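Local coordinates for resiniferatoxin-binding, phosphotriesterase-related protein (Rhodobacter sphaeroides 2.4.1, PDB 3K2G) that binds two zinc ions in a TIM-barrel site of the phosphotriesterase family and may hydrolyse phosphoric diesters, at residues L206-V220 and T234-Y248. Sequence-based numbering, arbitrary orientation.
With ZN (zinc ion), chain J.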
ATOM      1  N   LEU B 206     -33.927   8.388  -0.640  1.00 15.01           N
ATOM      2  CA  LEU B 206     -33.498   8.810   0.689  1.00 15.61           C
ATOM      3  C   LEU B 206     -32.022   9.199   0.643  1.00 14.86           C
ATOM      4  O   LEU B 206     -31.184   8.447   0.146  1.00 12.48           O
ATOM      5  CB  LEU B 206     -33.710   7.676   1.696  1.00 16.92           C
ATOM      6  CG  LEU B 206     -33.197   7.893   3.123  1.00 18.03           C
ATOM      7  CD1 LEU B 206     -33.972   9.032   3.785  1.00 16.86           C
ATOM      8  CD2 LEU B 206     -33.355   6.605   3.925  1.00 16.62           C
HETATM    9  N   MSE B 207     -31.710  10.380   1.161  1.00 15.56           N
HETATM   10  CA  MSE B 207     -30.344  10.884   1.166  1.00 14.79           C
HETATM   11  C   MSE B 207     -29.918  11.144   2.601  1.00 15.07           C
HETATM   12  O   MSE B 207     -30.603  11.847   3.348  1.00 15.86           O
HETATM   13  CB  MSE B 207     -30.263  12.171   0.345  1.00 15.49           C
HETATM   14  CG  MSE B 207     -28.857  12.770   0.232  1.00 19.51           C
HETATM   15 SE   MSE B 207     -28.840  14.309  -0.884  1.00 27.10          SE
HETATM   16  CE  MSE B 207     -28.949  13.427  -2.607  1.00 20.11           C
ATOM     17  N   VAL B 208     -28.782  10.572   2.981  1.00 14.32           N
ATOM     18  CA  VAL B 208     -28.287  10.715   4.339  1.00 14.49           C
ATOM     19  C   VAL B 208     -26.916  11.373   4.458  1.00 15.26           C
ATOM     20  O   VAL B 208     -25.942  10.950   3.830  1.00 12.49           O
ATOM     21  CB  VAL B 208     -28.223   9.334   5.040  1.00 15.74           C
ATOM     22  CG1 VAL B 208     -27.800   9.497   6.490  1.00 14.95           C
ATOM     23  CG2 VAL B 208     -29.583   8.650   4.971  1.00 14.99           C
ATOM     24  N   HIS B 209     -26.857  12.408   5.290  1.00 16.57           N
ATOM     25  CA  HIS B 209     -25.622  13.128   5.555  1.00 17.74           C
ATOM     26  C   HIS B 209     -24.768  12.268   6.486  1.00 18.50           C
ATOM     27  O   HIS B 209     -25.223  11.816   7.534  1.00 17.41           O
ATOM     28  CB  HIS B 209     -25.913  14.463   6.242  1.00 20.06           C
ATOM     29  CG  HIS B 209     -24.732  15.048   6.955  1.00 19.25           C
ATOM     30  ND1 HIS B 209     -24.039  16.137   6.474  1.00 19.79           N
ATOM     31  CD2 HIS B 209     -24.106  14.682   8.100  1.00 22.10           C
ATOM     32  CE1 HIS B 209     -23.036  16.416   7.287  1.00 22.88           C
ATOM     33  NE2 HIS B 209     -23.052  15.546   8.282  1.00 22.52           N
ATOM     34  N   LEU B 210     -23.518  12.054   6.098  1.00 18.15           N
ATOM     35  CA  LEU B 210     -22.583  11.273   6.907  1.00 18.23           C
ATOM     36  C   LEU B 210     -21.481  12.175   7.404  1.00 19.54           C
ATOM     37  O   LEU B 210     -21.167  13.196   6.782  1.00 19.89           O
ATOM     38  CB  LEU B 210     -21.964  10.148   6.096  1.00 19.93           C
ATOM     39  CG  LEU B 210     -22.829   8.977   5.626  1.00 18.70           C
ATOM     40  CD1 LEU B 210     -22.014   7.997   4.768  1.00 21.43           C
ATOM     41  CD2 LEU B 210     -23.378   8.273   6.842  1.00 18.45           C
ATOM     42  N   PRO B 211     -21.097  11.908   8.545  1.00 19.05           N
ATOM     43  CA  PRO B 211     -19.823  12.462   9.007  1.00 21.62           C
ATOM     44  C   PRO B 211     -18.613  11.795   8.339  1.00 24.43           C
ATOM     45  O   PRO B 211     -18.243  10.718   8.787  1.00 32.45           O
ATOM     46  CB  PRO B 211     -19.777  12.074  10.488  1.00 22.09           C
ATOM     47  CG  PRO B 211     -20.539  10.810  10.565  1.00 19.78           C
ATOM     48  CD  PRO B 211     -21.561  10.878   9.465  1.00 19.61           C
ATOM     49  N   GLY B 212     -18.408  12.301   7.152  1.00 25.30           N
ATOM     50  CA  GLY B 212     -17.391  11.726   6.261  1.00 20.43           C
ATOM     51  C   GLY B 212     -16.056  11.198   6.789  1.00 21.61           C
ATOM     52  O   GLY B 212     -15.583  10.116   6.382  1.00 20.30           O
ATOM     53  N   TRP B 213     -15.591  11.940   7.851  1.00 20.12           N
ATOM     54  CA  TRP B 213     -14.256  11.576   8.350  1.00 21.51           C
ATOM     55  C   TRP B 213     -14.407  10.466   9.369  1.00 21.48           C
ATOM     56  O   TRP B 213     -13.449  10.118  10.022  1.00 21.65           O
ATOM     57  CB  TRP B 213     -13.540  12.799   8.958  1.00 20.19           C
ATOM     58  CG  TRP B 213     -13.003  13.725   7.934  1.00 21.11           C
ATOM     59  CD1 TRP B 213     -11.752  13.711   7.393  1.00 21.18           C
ATOM     60  CD2 TRP B 213     -13.704  14.799   7.311  1.00 22.44           C
ATOM     61  NE1 TRP B 213     -11.626  14.716   6.466  1.00 20.63           N
ATOM     62  CE2 TRP B 213     -12.813  15.401   6.394  1.00 21.66           C
ATOM     63  CE3 TRP B 213     -15.003  15.314   7.436  1.00 22.09           C
ATOM     64  CZ2 TRP B 213     -13.180  16.493   5.603  1.00 21.15           C
ATOM     65  CZ3 TRP B 213     -15.370  16.401   6.651  1.00 21.97           C
ATOM     66  CH2 TRP B 213     -14.460  16.978   5.745  1.00 21.47           C
ATOM     67  N   PHE B 214     -15.611   9.916   9.511  1.00 20.86           N
ATOM     68  CA  PHE B 214     -15.810   8.791  10.426  1.00 21.81           C
ATOM     69  C   PHE B 214     -16.267   7.609   9.570  1.00 22.09           C
ATOM     70  O   PHE B 214     -16.255   7.717   8.345  1.00 18.94           O
ATOM     71  CB  PHE B 214     -16.841   9.123  11.514  1.00 23.68           C
ATOM     72  CG  PHE B 214     -16.321  10.058  12.572  1.00 27.29           C
ATOM     73  CD1 PHE B 214     -15.782   9.565  13.760  1.00 28.80           C
ATOM     74  CD2 PHE B 214     -16.321  11.434  12.357  1.00 28.11           C
ATOM     75  CE1 PHE B 214     -15.248  10.430  14.718  1.00 29.24           C
ATOM     76  CE2 PHE B 214     -15.787  12.311  13.309  1.00 29.23           C
ATOM     77  CZ  PHE B 214     -15.250  11.806  14.491  1.00 29.03           C
ATOM     78  N   ARG B 215     -16.658   6.492  10.187  1.00 21.55           N
ATOM     79  CA  ARG B 215     -17.097   5.316   9.428  1.00 22.96           C
ATOM     80  C   ARG B 215     -18.414   4.753   9.968  1.00 22.45           C
ATOM     81  O   ARG B 215     -18.477   3.591  10.366  1.00 21.76           O
ATOM     82  CB  ARG B 215     -16.021   4.230   9.492  1.00 25.47           C
ATOM     83  CG  ARG B 215     -14.634   4.684   9.038  1.00 29.28           C
ATOM     84  CD  ARG B 215     -14.513   4.749   7.522  1.00 32.44           C
ATOM     85  NE  ARG B 215     -13.177   5.162   7.104  1.00 34.87           N
ATOM     86  CZ  ARG B 215     -12.791   6.425   6.961  1.00 36.50           C
ATOM     87  NH1 ARG B 215     -13.640   7.415   7.194  1.00 35.74           N
ATOM     88  NH2 ARG B 215     -11.547   6.697   6.599  1.00 36.26           N
ATOM     89  N   LEU B 216     -19.463   5.572   9.966  1.00 21.38           N
ATOM     90  CA  LEU B 216     -20.772   5.159  10.479  1.00 21.94           C
ATOM     91  C   LEU B 216     -21.760   4.702   9.403  1.00 19.93           C
ATOM     92  O   LEU B 216     -22.906   4.365   9.711  1.00 21.73           O
ATOM     93  CB  LEU B 216     -21.408   6.316  11.268  1.00 22.96           C
ATOM     94  CG  LEU B 216     -20.682   6.826  12.518  1.00 23.51           C
ATOM     95  CD1 LEU B 216     -21.410   8.043  13.082  1.00 24.20           C
ATOM     96  CD2 LEU B 216     -20.618   5.723  13.558  1.00 24.51           C
ATOM     97  N   ALA B 217     -21.321   4.686   8.149  1.00 20.31           N
ATOM     98  CA  ALA B 217     -22.186   4.307   7.030  1.00 19.16           C
ATOM     99  C   ALA B 217     -22.889   2.952   7.145  1.00 18.71           C
ATOM    100  O   ALA B 217     -24.081   2.848   6.846  1.00 16.95           O
ATOM    101  CB  ALA B 217     -21.404   4.375   5.724  1.00 20.22           C
ATOM    102  N   HIS B 218     -22.170   1.913   7.563  1.00 16.97           N
ATOM    103  CA  HIS B 218     -22.799   0.603   7.683  1.00 16.72           C
ATOM    104  C   HIS B 218     -23.866   0.595   8.777  1.00 17.25           C
ATOM    105  O   HIS B 218     -24.886  -0.078   8.645  1.00 15.88           O
ATOM    106  CB  HIS B 218     -21.750  -0.486   7.930  1.00 16.76           C
ATOM    107  CG  HIS B 218     -21.088  -0.980   6.678  1.00 15.71           C
ATOM    108  ND1 HIS B 218     -21.762  -1.694   5.710  1.00 16.17           N
ATOM    109  CD2 HIS B 218     -19.820  -0.838   6.221  1.00 17.73           C
ATOM    110  CE1 HIS B 218     -20.941  -1.968   4.713  1.00 18.07           C
ATOM    111  NE2 HIS B 218     -19.756  -1.458   4.997  1.00 15.17           N
ATOM    112  N   ARG B 219     -23.644   1.346   9.853  1.00 17.62           N
ATOM    113  CA  ARG B 219     -24.636   1.413  10.923  1.00 20.02           C
ATOM    114  C   ARG B 219     -25.864   2.160  10.397  1.00 18.77           C
ATOM    115  O   ARG B 219     -27.004   1.841  10.752  1.00 17.06           O
ATOM    116  CB  ARG B 219     -24.073   2.143  12.149  1.00 23.72           C
ATOM    117  CG  ARG B 219     -25.111   2.351  13.248  1.00 30.85           C
ATOM    118  CD  ARG B 219     -24.567   3.109  14.454  1.00 35.82           C
ATOM    119  NE  ARG B 219     -25.619   3.369  15.437  1.00 39.06           N
ATOM    120  CZ  ARG B 219     -25.463   4.108  16.532  1.00 40.94           C
ATOM    121  NH1 ARG B 219     -24.290   4.670  16.796  1.00 41.50           N
ATOM    122  NH2 ARG B 219     -26.484   4.290  17.362  1.00 40.65           N
ATOM    123  N   VAL B 220     -25.621   3.160   9.551  1.00 18.66           N
ATOM    124  CA  VAL B 220     -26.698   3.948   8.953  1.00 17.49           C
ATOM    125  C   VAL B 220     -27.544   3.047   8.065  1.00 18.46           C
ATOM    126  O   VAL B 220     -28.769   3.055   8.163  1.00 17.48           O
ATOM    127  CB  VAL B 220     -26.156   5.128   8.083  1.00 19.01           C
ATOM    128  CG1 VAL B 220     -27.228   5.601   7.100  1.00 17.84           C
ATOM    129  CG2 VAL B 220     -25.745   6.293   8.974  1.00 17.19           C
ATOM    130  N   THR B 234     -31.010   4.736  -1.621  1.00 15.35           N
ATOM    131  CA  THR B 234     -30.496   5.454  -0.461  1.00 13.89           C
ATOM    132  C   THR B 234     -29.136   6.010  -0.887  1.00 14.65           C
ATOM    133  O   THR B 234     -28.304   5.277  -1.410  1.00 13.05           O
ATOM    134  CB  THR B 234     -30.290   4.519   0.749  1.00 15.10           C
ATOM    135  OG1 THR B 234     -31.559   4.027   1.192  1.00 14.99           O
ATOM    136  CG2 THR B 234     -29.607   5.265   1.895  1.00 12.70           C
ATOM    137  N   VAL B 235     -28.925   7.300  -0.662  1.00 12.47           N
ATOM    138  CA  VAL B 235     -27.684   7.965  -1.036  1.00 12.88           C
ATOM    139  C   VAL B 235     -26.886   8.340   0.207  1.00 12.19           C
ATOM    140  O   VAL B 235     -27.400   9.026   1.093  1.00 10.43           O
ATOM    141  CB  VAL B 235     -27.964   9.266  -1.830  1.00 14.53           C
ATOM    142  CG1 VAL B 235     -26.652   9.966  -2.156  1.00 14.52           C
ATOM    143  CG2 VAL B 235     -28.731   8.944  -3.119  1.00 16.90           C
ATOM    144  N   LEU B 236     -25.639   7.877   0.273  1.00 11.09           N
ATOM    145  CA  LEU B 236     -24.765   8.188   1.397  1.00 12.12           C
ATOM    146  C   LEU B 236     -23.903   9.380   1.000  1.00 14.09           C
ATOM    147  O   LEU B 236     -23.061   9.266   0.107  1.00 12.16           O
ATOM    148  CB  LEU B 236     -23.864   6.994   1.720  1.00 11.99           C
ATOM    149  CG  LEU B 236     -24.569   5.712   2.166  1.00 13.57           C
ATOM    150  CD1 LEU B 236     -23.556   4.583   2.254  1.00 13.58           C
ATOM    151  CD2 LEU B 236     -25.242   5.931   3.511  1.00 12.57           C
ATOM    152  N   CYS B 237     -24.117  10.513   1.668  1.00 14.68           N
ATOM    153  CA  CYS B 237     -23.383  11.749   1.374  1.00 14.02           C
ATOM    154  C   CYS B 237     -21.989  11.848   1.969  1.00 13.55           C
ATOM    155  O   CYS B 237     -21.655  11.171   2.940  1.00 11.88           O
ATOM    156  CB  CYS B 237     -24.167  12.966   1.871  1.00 13.16           C
ATOM    157  SG  CYS B 237     -25.818  13.181   1.161  1.00 19.69           S
ATOM    158  N   HIS B 238     -21.187  12.719   1.367  1.00 13.45           N
ATOM    159  CA  HIS B 238     -19.836  13.002   1.846  1.00 13.77           C
ATOM    160  C   HIS B 238     -18.894  11.809   1.926  1.00 13.12           C
ATOM    161  O   HIS B 238     -18.259  11.562   2.952  1.00 13.17           O
ATOM    162  CB  HIS B 238     -19.945  13.691   3.205  1.00 16.28           C
ATOM    163  CG  HIS B 238     -21.010  14.745   3.247  1.00 18.51           C
ATOM    164  ND1 HIS B 238     -21.217  15.626   2.206  1.00 17.99           N
ATOM    165  CD2 HIS B 238     -21.931  15.052   4.192  1.00 19.64           C
ATOM    166  CE1 HIS B 238     -22.222  16.431   2.509  1.00 20.25           C
ATOM    167  NE2 HIS B 238     -22.673  16.103   3.708  1.00 15.89           N
HETATM  168  N   MSE B 239     -18.783  11.084   0.825  1.00 14.11           N
HETATM  169  CA  MSE B 239     -17.901   9.926   0.788  1.00 16.12           C
HETATM  170  C   MSE B 239     -16.438  10.304   0.569  1.00 16.11           C
HETATM  171  O   MSE B 239     -15.543   9.537   0.909  1.00 14.52           O
HETATM  172  CB  MSE B 239     -18.356   8.972  -0.308  1.00 17.41           C
HETATM  173  CG  MSE B 239     -19.724   8.350  -0.022  1.00 18.40           C
HETATM  174 SE   MSE B 239     -19.809   7.468   1.704  1.00 27.23          SE
HETATM  175  CE  MSE B 239     -18.458   6.120   1.372  1.00 23.64           C
ATOM    176  N   ASN B 240     -16.205  11.494   0.014  1.00 16.19           N
ATOM    177  CA  ASN B 240     -14.853  11.973  -0.282  1.00 17.77           C
ATOM    178  C   ASN B 240     -13.772  11.684   0.761  1.00 17.54           C
ATOM    179  O   ASN B 240     -12.714  11.165   0.421  1.00 17.38           O
ATOM    180  CB  ASN B 240     -14.867  13.480  -0.563  1.00 19.56           C
ATOM    181  CG  ASN B 240     -15.728  13.847  -1.755  1.00 20.35           C
ATOM    182  OD1 ASN B 240     -15.232  14.342  -2.771  1.00 23.80           O
ATOM    183  ND2 ASN B 240     -17.025  13.608  -1.637  1.00 17.70           N
ATOM    184  N   PRO B 241     -14.017  12.022   2.037  1.00 17.45           N
ATOM    185  CA  PRO B 241     -13.029  11.790   3.098  1.00 18.17           C
ATOM    186  C   PRO B 241     -12.611  10.347   3.364  1.00 19.36           C
ATOM    187  O   PRO B 241     -11.571  10.117   3.979  1.00 17.45           O
ATOM    188  CB  PRO B 241     -13.680  12.425   4.328  1.00 20.77           C
ATOM    189  CG  PRO B 241     -14.563  13.497   3.738  1.00 19.49           C
ATOM    190  CD  PRO B 241     -15.172  12.772   2.566  1.00 18.73           C
ATOM    191  N   SER B 242     -13.413   9.380   2.929  1.00 18.24           N
ATOM    192  CA  SER B 242     -13.072   7.980   3.158  1.00 17.69           C
ATOM    193  C   SER B 242     -12.494   7.315   1.913  1.00 17.96           C
ATOM    194  O   SER B 242     -12.501   6.090   1.786  1.00 16.86           O
ATOM    195  CB  SER B 242     -14.298   7.200   3.666  1.00 18.54           C
ATOM    196  OG  SER B 242     -15.397   7.280   2.773  1.00 16.38           O
ATOM    197  N   HIS B 243     -11.973   8.138   1.005  1.00 17.89           N
ATOM    198  CA  HIS B 243     -11.373   7.661  -0.237  1.00 18.07           C
ATOM    199  C   HIS B 243     -10.245   6.654  -0.013  1.00 18.24           C
ATOM    200  O   HIS B 243      -9.973   5.825  -0.877  1.00 17.54           O
ATOM    201  CB  HIS B 243     -10.809   8.841  -1.028  1.00 19.20           C
ATOM    202  CG  HIS B 243      -9.597   9.458  -0.401  1.00 19.65           C
ATOM    203  ND1 HIS B 243      -8.321   8.981  -0.618  1.00 19.71           N
ATOM    204  CD2 HIS B 243      -9.468  10.500   0.455  1.00 21.10           C
ATOM    205  CE1 HIS B 243      -7.459   9.705   0.075  1.00 21.85           C
ATOM    206  NE2 HIS B 243      -8.129  10.633   0.734  1.00 19.71           N
HETATM  207  N   MSE B 244      -9.587   6.744   1.139  1.00 19.04           N
HETATM  208  CA  MSE B 244      -8.468   5.856   1.467  1.00 21.42           C
HETATM  209  C   MSE B 244      -8.887   4.564   2.153  1.00 19.79           C
HETATM  210  O   MSE B 244      -8.046   3.823   2.662  1.00 18.11           O
HETATM  211  CB  MSE B 244      -7.440   6.576   2.356  1.00 24.81           C
HETATM  212  CG  MSE B 244      -7.873   7.922   2.925  1.00 33.85           C
HETATM  213 SE   MSE B 244      -9.393   7.888   4.165  1.00 42.36          SE
HETATM  214  CE  MSE B 244      -8.436   7.485   5.850  1.00 37.33           C
ATOM    215  N   ASP B 245     -10.187   4.298   2.163  1.00 18.25           N
ATOM    216  CA  ASP B 245     -10.717   3.097   2.788  1.00 19.18           C
ATOM    217  C   ASP B 245     -11.575   2.383   1.735  1.00 18.74           C
ATOM    218  O   ASP B 245     -12.798   2.341   1.848  1.00 18.43           O
ATOM    219  CB  ASP B 245     -11.568   3.494   4.006  1.00 18.43           C
ATOM    220  CG  ASP B 245     -11.854   2.326   4.930  1.00 20.26           C
ATOM    221  OD1 ASP B 245     -11.738   1.168   4.477  1.00 20.49           O
ATOM    222  OD2 ASP B 245     -12.208   2.566   6.106  1.00 18.20           O
ATOM    223  N   PRO B 246     -10.939   1.813   0.695  1.00 19.09           N
ATOM    224  CA  PRO B 246     -11.660   1.111  -0.375  1.00 18.26           C
ATOM    225  C   PRO B 246     -12.581  -0.034   0.053  1.00 17.11           C
ATOM    226  O   PRO B 246     -13.623  -0.261  -0.568  1.00 14.51           O
ATOM    227  CB  PRO B 246     -10.539   0.653  -1.311  1.00 18.71           C
ATOM    228  CG  PRO B 246      -9.363   0.506  -0.393  1.00 20.72           C
ATOM    229  CD  PRO B 246      -9.483   1.728   0.484  1.00 19.89           C
ATOM    230  N   VAL B 247     -12.200  -0.763   1.096  1.00 16.05           N
ATOM    231  CA  VAL B 247     -13.038  -1.857   1.569  1.00 17.48           C
ATOM    232  C   VAL B 247     -14.355  -1.272   2.081  1.00 16.88           C
ATOM    233  O   VAL B 247     -15.439  -1.724   1.717  1.00 16.68           O
ATOM    234  CB  VAL B 247     -12.328  -2.656   2.690  1.00 18.57           C
ATOM    235  CG1 VAL B 247     -13.301  -3.642   3.340  1.00 17.06           C
ATOM    236  CG2 VAL B 247     -11.133  -3.401   2.103  1.00 19.25           C
ATOM    237  N   TYR B 248     -14.248  -0.253   2.925  1.00 16.66           N
ATOM    238  CA  TYR B 248     -15.411   0.426   3.481  1.00 15.20           C
ATOM    239  C   TYR B 248     -16.321   0.915   2.356  1.00 15.14           C
ATOM    240  O   TYR B 248     -17.500   0.578   2.312  1.00 15.03           O
ATOM    241  CB  TYR B 248     -14.939   1.611   4.326  1.00 17.01           C
ATOM    242  CG  TYR B 248     -16.021   2.534   4.848  1.00 15.47           C
ATOM    243  CD1 TYR B 248     -16.894   2.127   5.858  1.00 16.83           C
ATOM    244  CD2 TYR B 248     -16.106   3.854   4.397  1.00 17.87           C
ATOM    245  CE1 TYR B 248     -17.814   3.014   6.416  1.00 18.13           C
ATOM    246  CE2 TYR B 248     -17.026   4.750   4.949  1.00 16.70           C
ATOM    247  CZ  TYR B 248     -17.873   4.324   5.959  1.00 17.80           C
ATOM    248  OH  TYR B 248     -18.759   5.212   6.528  1.00 14.38           O
TER
HETATM  249 ZN    ZN J 401     -24.200  17.436   4.791  1.00 33.45          ZN
HETATM  250  O   HOH W   1     -16.830   9.370   4.111  1.00 13.10           O
HETATM  251  O   HOH W   2     -18.107   7.923   6.318  1.00 18.42           O
HETATM  252  O   HOH W   3     -11.678   9.683   6.667  1.00 19.48           O
HETATM  253  O   HOH W   4     -23.907  19.086   3.482  1.00 19.45           O
HETATM  254  O   HOH W   5     -22.334  18.776   5.512  1.00 28.21           O
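Pro241 sets CB and CG over one face of the Trp213 indole, a CH-pi contact with CB 3.6 Å from the centroid of the five-membered ring. Across one face of the Tyr248 ring runs the aliphatic part of Arg215, CD 3.5 Å from the centroid; a bend at chi2 (-78°) leads the chain across the ring toward Asp245. There Arg215 NE meets Asp245 OD2 on its anti lone pair (2.9 Å), a salt bridge, while Ser242 CB covers one guanidinium face and Met244 CE and water 3 sit at its edge. Asp245 OD1 also caps the following helix at Tyr248 N. His209 ND1 binds the zinc ion at 2.1 Å and His238 NE2 binds the same ion at 2.3 Å. Their ring planes stand 77° apart; Leu210 O lies at the edge of the His238 ring. Glu177 and Tyr136 complete the protein ligands, and a hydrogen bond from His238 ND1 to Asp262, with the zinc bond, holds that ring's rotation. Water 1 bridges the loops among Gly212 O, His238 O and Ser242 OG. Leading into these loops, parallel strands 206-208 and 234-236 pair, Val208 N to Val235 O at 2.8 Å. Helix 217-226 connects them in a beta-alpha-beta unit, between strands 175-178 and 258-261, with Val208 and Val220 against helix 186-202.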